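Local coordinates for putative ring-cleaving dioxygenase MhqO (Bacillus subtilis subsp. subtilis, PDB 3OAJ), which is a putative ring-cleaving dioxygenase with a single-metal centre that may contribute to the degradation of aromatic compounds, at residues A[255-260]-A[265-270]; A[94-99]-A[106-111]; A[25-30]-A[49-54]; A[169-174]-A[187-192]. All blocks are in the same frame, centred on the assembly; numbering follows the deposited sequence.

Contact 1: A[255-260]-A[265-270]; sequences IYFREH and FEIATD. With ZN (zinc ion), chain C; SO4 (sulfate ion), chain D.
I255 and F257 pair with I267 and F265 through four backbone hydrogen bonds, so that strands 253-258 and 264-269 form an antiparallel hairpin with its strand axes 4.7 Å apart at their closest. Between these pairs lies the non-hydrogen-bonded pair Y256 and E266, and the two faces of the hairpin do different work. On one, Y256 and E266 run side by side toward the metal site. The chain of E266 is fully extended, with CG anti to the backbone N (chi1 170°), and delivers OE1 to the zinc ion at 1.8 Å. The Y256 ring lies alongside, its CE1 3.4 Å from E266 OE1 and its plane turned 37° from the carboxylate. Beyond the ring, Y256 OH donates to sulfate O1 at 2.7 Å, and R249 also bonds to this hydroxyl. The sulfate, probably from the crystallisation liquor, coordinates the metal through both O3 and O4, while H11 and H218 complete the protein ligands.

The other face is apolar. F265 CB sits over the F257 ring, 3.9 Å from its centroid, and the F265 ring presents its edge to the same ring in an offset edge-to-face pair with planes at 79°. I255 CG1 packs against I267 CB. From the loop beyond the strand, E259 CG rests above the centre of the F265 ring, 4.0 Å from the centroid, while the E259 carboxylate turns off to T167.

Two histidines and one glutamate on the metal are the ligand set of extradiol dioxygenases, consistent with the iron expected there; the sulfate suggests that Y256 OH could also bond an oxygen of another metal-bound ligand.

Contact 2: A[94-99]-A[106-111]; sequences FWEKRL and YTKIER
E96 and Y106 form the centre of a helix-to-edge-strand contact at the protein surface, part buried packing and part water-bridged, inside the first VOC range and away from the metal site. Helix 92-101 follows strand 79-87 and is followed in turn by strands 107-111, 114-120 and 126-131, the beta-alpha-beta-beta-beta order characteristic of the VOC fold. The chains of E96 and Y106 cross at about a right angle, and the aliphatic part of the glutamate carries the touch: E96 CB lies 3.4 Å from Y106 OH. Carboxylate and phenol ring are nearly parallel, with planes 13° apart. Y106 CG stands between its backbone N and carbonyl carbon (chi1 69°), a torsion that turns the ring toward E96, where CE1 comes within 3.5 Å of E96 O. At the base of the ring, L99 CD1 packs on Y106 CB at 4.1 Å.

The polar ends communicate through solvent. One water bonds to Y106 OH at 2.9 Å, lying in the plane of the ring at its edge; a second accepts from K108 NZ at the same length. Each donates to E96 OE1, but only weakly. E96 OE2 meanwhile rests 3.6 Å from K108 CD. The lysine nitrogen K108 NZ stays 5.3 Å from E96 OE2. The opposite charges therefore probably attract through water and at a distance, without a direct salt bridge.

Strand 107-111 is the outermost of its sheet in this chain and pairs with 114-120, whose V117 touches both E96 and Y106; elsewhere on the helix, W95 NE1 bonds to the V149 carbonyl.

Contact 3: A[25-30]-A[49-54]; sequences FYAGVL and LYFGNE
The F51 ring receives Y26 CB over the centre of one face, in a CH-pi contact 4.0 Å from the centroid and only 8° off the ring normal. A27 stands further along the same ring, with its backbone N and its methyl CB each 4.2 Å from F51 CE1. The phenylalanine thus turns its face to the CB of Y26, while the methyl of A27 comes to the rim of the ring at CE1. F51 CG lies beside the backbone N, anti to the carbonyl carbon (chi1 -65°), which tips the ring over toward the helix.

The Y26 ring takes a different course. From CB it leads away from F51, with F25 CD2 over one of its faces, offset toward the rim, and it meets F64 at an oblique angle before its hydroxyl bonds to D121. All three residues of the contact are buried, and what meets is carbon against ring: the Y26 CB, the A27 methyl and F51. Near its C-terminal end the helix widens into a pi-type turn: F25 O accepts from both V29 N and L30 N, the latter at 2.9 Å.

In the first VOC range, where helix 19-29 follows strand 9-16 and precedes three further strands, the helix packs across the sheet by such contacts. F51 enters from strand 47-52, flanked by L34 on strand 33-39 and I62 on strand 61-66, with N22 and T23 of the same helix also against it.

Contact 4: A[169-174]-A[187-192]; sequences DLLENI and VRYRSA
E172 OE1 has two polar neighbours, Y189 OH at 3.0 Å and R179 NE, the latter a long and weak ion pair. Seen from the tyrosine, the carboxylate oxygen lies in the plane of the ring, at its edge. In the glutamate CG is anti to the backbone N (chi1 -171°), and this extended chain crosses the hydroxyl-bearing end of Y189 at about a right angle. E172 CB comes within 3.6 Å of Y189 CE1, and the carboxylate plane is turned 54° from the ring.

A leucine one residue earlier handles the flat side. L171 CB lies over one face of the Y189 ring, and its CD1 reaches down to Y189 CD2 at 4.1 Å, the two side chains meeting at a slant. One aromatic side chain from the strand is thereby met by consecutive helix residues, apolar over the face and acidic at the rim. The setting, within the second VOC range, is a beta-alpha-beta-beta-beta order: strand 153-160, then helix 164-174, which packs on the sheet containing the three strands that follow, 178-183, 186-190 and 198-202.

On another side of the helix, N173 ND2 donates almost straight to D169 OD1 at 2.7 Å, and the oxygen, four residues back along the chain, receives it on its anti lone pair. A wider pi-type turn spans residues 170-174. Next to Y189 in the strand, R188 forms salt bridges with D200 and E114, and R190 with E134.

Contacts 2 and 3 lie in the first VOC range and contacts 1 and 4 in the second, and within each range the two touch. Contacts 1 and 4 meet through L170, whose CD2 is 3.5 Å from E259 CB and 3.7 Å from F265 CE2, so helix 164-174 backs the face of the hairpin remote from the zinc. Contacts 2 and 3 meet through R98, whose NE lies 2.7 Å from V29 O, a probable hydrogen bond. In the sheet shared by contacts 2 and 4, R111 and R188 both form salt bridges with D200. Contact 1 alone supplies a metal ligand; contact 3 reaches the same sheet through strand 47-52, the F51 side chain about 13 Å from the zinc, while contacts 2 and 4 are away from it.

Contact 1: A[255-260]-A[265-270]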
# COMPACT_ATOMS: atom_id res chain seq x y z
N ILE A 255 10.71 -9.14 -5.57
CA ILE A 255 10.36 -10.02 -6.69
C ILE A 255 8.89 -9.83 -6.98
O ILE A 255 8.10 -9.51 -6.09
CB ILE A 255 10.66 -11.51 -6.40
CG1 ILE A 255 9.92 -12.02 -5.15
CG2 ILE A 255 12.17 -11.71 -6.23
CD1 ILE A 255 10.12 -13.51 -4.87
N TYR A 256 8.53 -10.03 -8.25
CA TYR A 256 7.15 -9.82 -8.72
C TYR A 256 6.61 -11.05 -9.44
O TYR A 256 7.34 -11.73 -10.17
CB TYR A 256 7.07 -8.62 -9.68
CG TYR A 256 7.65 -7.33 -9.14
CD1 TYR A 256 6.84 -6.37 -8.51
CD2 TYR A 256 9.03 -7.07 -9.22
CE1 TYR A 256 7.39 -5.18 -8.01
CE2 TYR A 256 9.58 -5.89 -8.73
CZ TYR A 256 8.76 -4.96 -8.12
OH TYR A 256 9.31 -3.78 -7.62
N PHE A 257 5.32 -11.30 -9.27
CA PHE A 257 4.64 -12.34 -10.04
C PHE A 257 3.18 -11.98 -10.21
O PHE A 257 2.53 -11.54 -9.24
CB PHE A 257 4.81 -13.74 -9.42
CG PHE A 257 4.15 -13.92 -8.07
CD1 PHE A 257 4.75 -13.43 -6.91
CD2 PHE A 257 2.96 -14.67 -7.95
CE1 PHE A 257 4.16 -13.65 -5.65
CE2 PHE A 257 2.38 -14.89 -6.70
CZ PHE A 257 2.98 -14.39 -5.55
N ARG A 258 2.68 -12.14 -11.43
CA ARG A 258 1.25 -11.93 -11.67
C ARG A 258 0.51 -13.20 -11.34
O ARG A 258 0.86 -14.29 -11.82
CB ARG A 258 0.97 -11.50 -13.12
CG ARG A 258 -0.44 -10.91 -13.23
CD ARG A 258 -0.61 -10.05 -14.43
NE ARG A 258 0.26 -8.87 -14.45
CZ ARG A 258 -0.08 -7.67 -14.00
NH1 ARG A 258 -1.27 -7.45 -13.43
NH2 ARG A 258 0.79 -6.67 -14.12
N GLU A 259 -0.50 -13.09 -10.48
CA GLU A 259 -1.21 -14.30 -10.08
C GLU A 259 -2.34 -14.61 -11.07
O GLU A 259 -2.53 -13.86 -12.04
CB GLU A 259 -1.61 -14.25 -8.60
CG GLU A 259 -2.54 -13.11 -8.18
CD GLU A 259 -3.99 -13.41 -8.50
OE1 GLU A 259 -4.63 -12.54 -9.12
OE2 GLU A 259 -4.48 -14.51 -8.17
N HIS A 260 -3.03 -15.73 -10.87
CA HIS A 260 -3.94 -16.22 -11.92
C HIS A 260 -5.19 -15.36 -12.08
O HIS A 260 -5.81 -15.37 -13.15
CB HIS A 260 -4.31 -17.69 -11.71
CG HIS A 260 -3.13 -18.60 -11.59
ND1 HIS A 260 -2.01 -18.49 -12.40
CD2 HIS A 260 -2.88 -19.63 -10.75
CE1 HIS A 260 -1.14 -19.43 -12.07
NE2 HIS A 260 -1.64 -20.14 -11.08
N PHE A 265 1.34 -9.33 -7.85
CA PHE A 265 1.82 -9.49 -6.49
C PHE A 265 3.33 -9.24 -6.45
O PHE A 265 4.04 -9.40 -7.46
CB PHE A 265 1.57 -10.93 -6.01
CG PHE A 265 0.19 -11.19 -5.42
CD1 PHE A 265 -0.88 -10.31 -5.62
CD2 PHE A 265 -0.04 -12.36 -4.70
CE1 PHE A 265 -2.13 -10.58 -5.09
CE2 PHE A 265 -1.31 -12.63 -4.15
CZ PHE A 265 -2.35 -11.74 -4.35
N GLU A 266 3.82 -8.92 -5.26
CA GLU A 266 5.25 -8.71 -5.07
C GLU A 266 5.59 -9.34 -3.72
O GLU A 266 4.74 -9.40 -2.84
CB GLU A 266 5.54 -7.21 -5.05
CG GLU A 266 6.97 -6.80 -4.60
CD GLU A 266 7.16 -5.31 -4.54
OE1 GLU A 266 6.21 -4.55 -4.84
OE2 GLU A 266 8.27 -4.88 -4.17
N ILE A 267 6.80 -9.88 -3.60
CA ILE A 267 7.36 -10.19 -2.28
C ILE A 267 8.51 -9.21 -2.06
O ILE A 267 9.43 -9.14 -2.87
CB ILE A 267 7.87 -11.65 -2.16
CG1 ILE A 267 6.83 -12.66 -2.67
CG2 ILE A 267 8.39 -11.93 -0.71
CD1 ILE A 267 5.54 -12.71 -1.91
N ALA A 268 8.43 -8.46 -0.96
CA ALA A 268 9.42 -7.45 -0.59
C ALA A 268 9.99 -7.77 0.77
O ALA A 268 9.26 -8.14 1.70
CB ALA A 268 8.78 -6.08 -0.56
N THR A 269 11.30 -7.61 0.90
CA THR A 269 11.95 -7.87 2.16
C THR A 269 11.67 -6.78 3.19
O THR A 269 11.65 -5.58 2.85
CB THR A 269 13.48 -7.98 2.00
OG1 THR A 269 14.01 -6.77 1.46
CG2 THR A 269 13.87 -9.16 1.12
N ASP A 270 11.48 -7.17 4.46
CA ASP A 270 11.32 -6.17 5.51
C ASP A 270 12.52 -5.22 5.59
O ASP A 270 12.33 -4.00 5.58
CB ASP A 270 11.02 -6.80 6.89
CG ASP A 270 9.59 -7.35 7.00
OD1 ASP A 270 8.76 -7.08 6.10
OD2 ASP A 270 9.32 -8.09 7.97
ZN ZN C . 6.28 -2.77 -4.78
S SO4 D . 7.75 -1.10 -5.90
O1 SO4 D . 7.58 -1.68 -7.24
O2 SO4 D . 8.67 0.01 -5.89
O3 SO4 D . 6.47 -0.69 -5.33
O4 SO4 D . 8.36 -2.15 -5.07

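Contact 2: A[94-99]-A[106-111]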
# COMPACT_ATOMS: atom_id res chain seq x y z
N PHE A 94 -13.27 10.46 15.13
CA PHE A 94 -12.24 11.44 14.82
C PHE A 94 -12.14 11.54 13.30
O PHE A 94 -12.13 12.64 12.75
CB PHE A 94 -10.88 11.06 15.41
CG PHE A 94 -9.76 11.93 14.92
CD1 PHE A 94 -9.49 13.15 15.54
CD2 PHE A 94 -8.99 11.56 13.82
CE1 PHE A 94 -8.47 13.97 15.10
CE2 PHE A 94 -7.96 12.40 13.36
CZ PHE A 94 -7.70 13.60 14.00
N TRP A 95 -12.07 10.39 12.64
CA TRP A 95 -11.90 10.33 11.19
C TRP A 95 -13.12 10.79 10.42
O TRP A 95 -12.98 11.50 9.41
CB TRP A 95 -11.44 8.93 10.79
CG TRP A 95 -10.05 8.75 11.27
CD1 TRP A 95 -9.62 8.05 12.38
CD2 TRP A 95 -8.88 9.38 10.72
NE1 TRP A 95 -8.27 8.19 12.53
CE2 TRP A 95 -7.78 9.01 11.53
CE3 TRP A 95 -8.66 10.24 9.62
CZ2 TRP A 95 -6.47 9.44 11.27
CZ3 TRP A 95 -7.36 10.67 9.37
CH2 TRP A 95 -6.29 10.26 10.18
N GLU A 96 -14.30 10.44 10.91
CA GLU A 96 -15.53 10.88 10.26
C GLU A 96 -15.63 12.40 10.29
O GLU A 96 -15.88 13.03 9.25
CB GLU A 96 -16.75 10.21 10.87
CG GLU A 96 -16.84 8.74 10.50
CD GLU A 96 -17.87 7.94 11.28
OE1 GLU A 96 -18.27 8.35 12.39
OE2 GLU A 96 -18.25 6.87 10.78
N LYS A 97 -15.42 12.99 11.47
CA LYS A 97 -15.51 14.46 11.61
C LYS A 97 -14.39 15.16 10.80
O LYS A 97 -14.61 16.22 10.20
CB LYS A 97 -15.50 14.93 13.07
CG LYS A 97 -16.68 14.46 13.91
CD LYS A 97 -18.02 14.96 13.42
CE LYS A 97 -19.10 14.61 14.45
NZ LYS A 97 -20.32 15.41 14.23
N ARG A 98 -13.21 14.55 10.76
CA ARG A 98 -12.10 15.09 10.00
C ARG A 98 -12.38 15.05 8.49
O ARG A 98 -12.15 16.04 7.79
CB ARG A 98 -10.80 14.37 10.35
CG ARG A 98 -9.57 14.89 9.62
CD ARG A 98 -8.28 14.29 10.21
NE ARG A 98 -7.09 14.91 9.64
CZ ARG A 98 -6.57 16.06 10.05
NH1 ARG A 98 -7.14 16.74 11.05
NH2 ARG A 98 -5.47 16.53 9.45
N LEU A 99 -12.87 13.92 7.99
CA LEU A 99 -13.28 13.87 6.57
C LEU A 99 -14.33 14.91 6.21
O LEU A 99 -14.27 15.54 5.13
CB LEU A 99 -13.74 12.46 6.18
CG LEU A 99 -12.66 11.37 6.17
CD1 LEU A 99 -13.30 10.03 5.92
CD2 LEU A 99 -11.51 11.64 5.17
N TYR A 106 -18.02 10.38 2.80
CA TYR A 106 -17.81 9.00 3.21
C TYR A 106 -19.12 8.26 3.41
O TYR A 106 -20.19 8.86 3.57
CB TYR A 106 -16.96 8.92 4.49
CG TYR A 106 -17.66 9.43 5.73
CD1 TYR A 106 -17.47 10.74 6.16
CD2 TYR A 106 -18.52 8.61 6.48
CE1 TYR A 106 -18.14 11.23 7.30
CE2 TYR A 106 -19.17 9.08 7.62
CZ TYR A 106 -18.98 10.40 8.02
OH TYR A 106 -19.62 10.88 9.14
N THR A 107 -19.01 6.95 3.35
CA THR A 107 -20.14 6.07 3.59
C THR A 107 -19.73 5.10 4.70
O THR A 107 -18.54 4.91 4.96
CB THR A 107 -20.55 5.31 2.28
OG1 THR A 107 -19.48 4.49 1.84
CG2 THR A 107 -20.92 6.28 1.16
N LYS A 108 -20.71 4.51 5.37
CA LYS A 108 -20.45 3.53 6.41
C LYS A 108 -21.00 2.17 5.97
O LYS A 108 -22.17 2.06 5.58
CB LYS A 108 -21.14 3.91 7.72
CG LYS A 108 -20.79 5.27 8.32
CD LYS A 108 -21.35 5.38 9.76
CE LYS A 108 -22.87 5.12 9.83
NZ LYS A 108 -23.40 5.50 11.17
N ILE A 109 -20.16 1.15 6.03
CA ILE A 109 -20.60 -0.22 5.71
C ILE A 109 -20.16 -1.16 6.81
O ILE A 109 -19.23 -0.85 7.56
CB ILE A 109 -20.08 -0.70 4.32
CG1 ILE A 109 -18.56 -0.93 4.33
CG2 ILE A 109 -20.47 0.27 3.21
CD1 ILE A 109 -18.16 -2.39 4.57
N GLU A 110 -20.82 -2.30 6.91
CA GLU A 110 -20.45 -3.32 7.88
C GLU A 110 -20.15 -4.61 7.15
O GLU A 110 -20.89 -4.97 6.24
CB GLU A 110 -21.58 -3.55 8.89
CG GLU A 110 -21.25 -4.61 9.95
CD GLU A 110 -22.12 -4.55 11.19
OE1 GLU A 110 -23.03 -3.70 11.26
OE2 GLU A 110 -21.87 -5.35 12.13
N ARG A 111 -19.07 -5.27 7.53
CA ARG A 111 -18.89 -6.68 7.16
C ARG A 111 -18.07 -7.40 8.22
O ARG A 111 -17.24 -6.80 8.88
CB ARG A 111 -18.27 -6.84 5.76
CG ARG A 111 -16.85 -6.34 5.64
CD ARG A 111 -16.33 -6.47 4.20
NE ARG A 111 -14.91 -6.17 4.11
CZ ARG A 111 -14.38 -4.95 4.04
NH1 ARG A 111 -15.13 -3.84 4.01
NH2 ARG A 111 -13.06 -4.85 3.98
O HOH W 1 -21.48 7.17 12.46
O HOH W 2 -21.24 9.69 11.17

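Contact 3: A[25-30]-A[49-54]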
# COMPACT_ATOMS: atom_id res chain seq x y z
N PHE A 25 -3.29 15.01 0.59
CA PHE A 25 -4.22 14.03 1.12
C PHE A 25 -3.57 13.08 2.14
O PHE A 25 -4.02 12.97 3.29
CB PHE A 25 -4.91 13.23 0.01
CG PHE A 25 -6.12 12.48 0.50
CD1 PHE A 25 -7.33 13.14 0.72
CD2 PHE A 25 -6.06 11.10 0.75
CE1 PHE A 25 -8.43 12.46 1.19
CE2 PHE A 25 -7.18 10.41 1.22
CZ PHE A 25 -8.36 11.09 1.42
N TYR A 26 -2.49 12.41 1.72
CA TYR A 26 -1.89 11.36 2.55
C TYR A 26 -1.17 11.88 3.78
O TYR A 26 -1.29 11.29 4.85
CB TYR A 26 -1.06 10.37 1.70
CG TYR A 26 -2.01 9.51 0.88
CD1 TYR A 26 -2.50 8.30 1.39
CD2 TYR A 26 -2.45 9.93 -0.38
CE1 TYR A 26 -3.40 7.55 0.69
CE2 TYR A 26 -3.37 9.18 -1.09
CZ TYR A 26 -3.83 7.98 -0.55
OH TYR A 26 -4.72 7.21 -1.24
N ALA A 27 -0.49 13.03 3.65
CA ALA A 27 0.10 13.71 4.82
C ALA A 27 -0.89 14.68 5.47
O ALA A 27 -1.13 14.60 6.68
CB ALA A 27 1.39 14.45 4.43
N GLY A 28 -1.46 15.58 4.68
CA GLY A 28 -2.35 16.62 5.21
C GLY A 28 -3.61 16.11 5.88
O GLY A 28 -3.95 16.51 7.00
N VAL A 29 -4.33 15.22 5.20
CA VAL A 29 -5.59 14.71 5.75
C VAL A 29 -5.36 13.45 6.61
O VAL A 29 -5.79 13.40 7.77
CB VAL A 29 -6.62 14.45 4.62
CG1 VAL A 29 -7.91 13.85 5.17
CG2 VAL A 29 -6.93 15.78 3.90
N LEU A 30 -4.65 12.47 6.06
CA LEU A 30 -4.49 11.18 6.74
C LEU A 30 -3.37 11.17 7.77
O LEU A 30 -3.28 10.23 8.56
CB LEU A 30 -4.35 10.02 5.75
CG LEU A 30 -5.56 9.80 4.82
CD1 LEU A 30 -5.37 8.52 4.05
CD2 LEU A 30 -6.86 9.74 5.61
N LEU A 49 6.96 8.22 -4.30
CA LEU A 49 6.79 8.71 -2.93
C LEU A 49 6.32 7.56 -2.05
O LEU A 49 5.43 6.80 -2.42
CB LEU A 49 5.77 9.85 -2.87
CG LEU A 49 6.00 11.04 -3.80
CD1 LEU A 49 4.90 12.07 -3.54
CD2 LEU A 49 7.39 11.64 -3.60
N TYR A 50 6.91 7.47 -0.86
CA TYR A 50 6.53 6.45 0.13
C TYR A 50 6.04 7.15 1.39
O TYR A 50 6.74 7.99 1.98
CB TYR A 50 7.73 5.59 0.50
CG TYR A 50 8.33 4.71 -0.57
CD1 TYR A 50 9.31 5.19 -1.45
CD2 TYR A 50 8.02 3.36 -0.63
CE1 TYR A 50 9.92 4.36 -2.39
CE2 TYR A 50 8.61 2.51 -1.56
CZ TYR A 50 9.56 3.02 -2.45
OH TYR A 50 10.16 2.18 -3.35
N PHE A 51 4.82 6.79 1.79
CA PHE A 51 4.22 7.28 3.04
C PHE A 51 4.02 6.11 3.99
O PHE A 51 3.79 4.97 3.55
CB PHE A 51 2.85 7.93 2.79
CG PHE A 51 2.89 9.18 1.93
CD1 PHE A 51 2.93 10.44 2.52
CD2 PHE A 51 2.87 9.10 0.54
CE1 PHE A 51 2.95 11.60 1.75
CE2 PHE A 51 2.91 10.26 -0.25
CZ PHE A 51 2.94 11.51 0.36
N GLY A 52 4.09 6.37 5.28
CA GLY A 52 3.83 5.31 6.24
C GLY A 52 3.68 5.86 7.65
O GLY A 52 3.40 7.06 7.83
N ASN A 53 3.88 4.99 8.64
CA ASN A 53 3.88 5.43 10.03
C ASN A 53 5.19 6.15 10.36
O ASN A 53 6.00 6.42 9.47
CB ASN A 53 3.55 4.27 10.99
CG ASN A 53 4.71 3.30 11.20
OD1 ASN A 53 5.73 3.34 10.52
ND2 ASN A 53 4.55 2.43 12.19
N GLU A 54 5.42 6.45 11.64
CA GLU A 54 6.61 7.23 12.02
C GLU A 54 7.90 6.59 11.51
O GLU A 54 8.85 7.31 11.17
CB GLU A 54 6.65 7.50 13.54
CG GLU A 54 7.17 6.37 14.40
CD GLU A 54 6.23 5.17 14.47
OE1 GLU A 54 4.99 5.36 14.51
OE2 GLU A 54 6.75 4.03 14.44

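Contact 4: A[169-174]-A[187-192]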
# COMPACT_ATOMS: atom_id res chain seq x y z
N ASP A 169 -6.92 -20.04 -3.47
CA ASP A 169 -6.04 -21.20 -3.35
C ASP A 169 -4.61 -20.71 -3.09
O ASP A 169 -3.92 -21.19 -2.18
CB ASP A 169 -6.14 -22.02 -4.65
CG ASP A 169 -5.43 -23.36 -4.59
OD1 ASP A 169 -5.25 -23.94 -3.50
OD2 ASP A 169 -5.07 -23.86 -5.68
N LEU A 170 -4.18 -19.70 -3.85
CA LEU A 170 -2.87 -19.08 -3.64
C LEU A 170 -2.71 -18.49 -2.22
O LEU A 170 -1.73 -18.76 -1.53
CB LEU A 170 -2.65 -18.00 -4.69
CG LEU A 170 -1.44 -17.07 -4.53
CD1 LEU A 170 -0.09 -17.83 -4.54
CD2 LEU A 170 -1.46 -16.03 -5.63
N LEU A 171 -3.68 -17.68 -1.79
CA LEU A 171 -3.59 -17.05 -0.48
C LEU A 171 -3.54 -18.07 0.64
O LEU A 171 -2.70 -17.96 1.56
CB LEU A 171 -4.78 -16.12 -0.29
CG LEU A 171 -4.75 -14.83 -1.12
CD1 LEU A 171 -6.09 -14.12 -1.05
CD2 LEU A 171 -3.59 -13.92 -0.68
N GLU A 172 -4.43 -19.06 0.60
CA GLU A 172 -4.56 -20.00 1.71
C GLU A 172 -3.48 -21.08 1.67
O GLU A 172 -2.80 -21.33 2.66
CB GLU A 172 -5.94 -20.66 1.71
CG GLU A 172 -6.19 -21.49 2.96
CD GLU A 172 -7.60 -22.05 3.04
OE1 GLU A 172 -8.47 -21.62 2.25
OE2 GLU A 172 -7.85 -22.90 3.92
N ASN A 173 -3.32 -21.70 0.51
CA ASN A 173 -2.59 -22.96 0.43
C ASN A 173 -1.13 -22.83 0.00
O ASN A 173 -0.33 -23.72 0.26
CB ASN A 173 -3.36 -23.96 -0.43
CG ASN A 173 -4.78 -24.15 0.07
OD1 ASN A 173 -5.00 -24.34 1.28
ND2 ASN A 173 -5.76 -24.07 -0.83
N ILE A 174 -0.79 -21.70 -0.63
CA ILE A 174 0.60 -21.40 -0.98
C ILE A 174 1.19 -20.35 -0.07
O ILE A 174 2.33 -20.46 0.39
CB ILE A 174 0.73 -20.98 -2.47
CG1 ILE A 174 0.47 -22.18 -3.37
CG2 ILE A 174 2.11 -20.34 -2.75
CD1 ILE A 174 0.92 -22.01 -4.79
N VAL A 187 -14.75 -13.68 0.70
CA VAL A 187 -14.05 -14.60 1.59
C VAL A 187 -12.92 -13.81 2.25
O VAL A 187 -12.26 -12.99 1.60
CB VAL A 187 -13.57 -15.90 0.88
CG1 VAL A 187 -12.62 -15.57 -0.26
CG2 VAL A 187 -12.94 -16.87 1.87
N ARG A 188 -12.74 -14.05 3.55
CA ARG A 188 -11.74 -13.33 4.34
C ARG A 188 -10.60 -14.25 4.76
O ARG A 188 -10.84 -15.39 5.21
CB ARG A 188 -12.38 -12.71 5.59
CG ARG A 188 -11.38 -12.06 6.55
CD ARG A 188 -12.10 -11.15 7.54
NE ARG A 188 -12.45 -9.88 6.90
CZ ARG A 188 -12.78 -8.77 7.54
NH1 ARG A 188 -12.81 -8.75 8.87
NH2 ARG A 188 -13.07 -7.67 6.85
N TYR A 189 -9.39 -13.74 4.64
CA TYR A 189 -8.17 -14.38 5.03
C TYR A 189 -7.38 -13.53 6.01
O TYR A 189 -7.46 -12.36 5.97
CB TYR A 189 -7.32 -14.69 3.77
CG TYR A 189 -7.88 -15.79 2.94
CD1 TYR A 189 -7.70 -17.07 3.31
CD2 TYR A 189 -8.60 -15.57 1.80
CE1 TYR A 189 -8.18 -18.07 2.65
CE2 TYR A 189 -9.12 -16.65 1.11
CZ TYR A 189 -8.89 -17.89 1.57
OH TYR A 189 -9.29 -19.01 0.98
N ARG A 190 -6.62 -14.16 6.89
CA ARG A 190 -5.81 -13.44 7.87
C ARG A 190 -4.38 -13.96 7.81
O ARG A 190 -4.16 -15.18 7.83
CB ARG A 190 -6.41 -13.60 9.27
CG ARG A 190 -5.58 -13.10 10.43
CD ARG A 190 -6.38 -13.15 11.73
NE ARG A 190 -7.27 -12.01 11.85
CZ ARG A 190 -6.92 -10.85 12.42
NH1 ARG A 190 -5.70 -10.71 12.93
NH2 ARG A 190 -7.80 -9.86 12.50
N SER A 191 -3.41 -13.05 7.74
CA SER A 191 -2.00 -13.41 7.85
C SER A 191 -1.59 -13.34 9.31
O SER A 191 -2.36 -12.86 10.13
CB SER A 191 -1.12 -12.52 6.96
OG SER A 191 -1.20 -11.16 7.35
N ALA A 192 -0.38 -13.82 9.61
CA ALA A 192 0.03 -14.00 11.01
C ALA A 192 0.56 -12.74 11.68
O ALA A 192 0.69 -12.69 12.91
CB ALA A 192 1.04 -15.14 11.14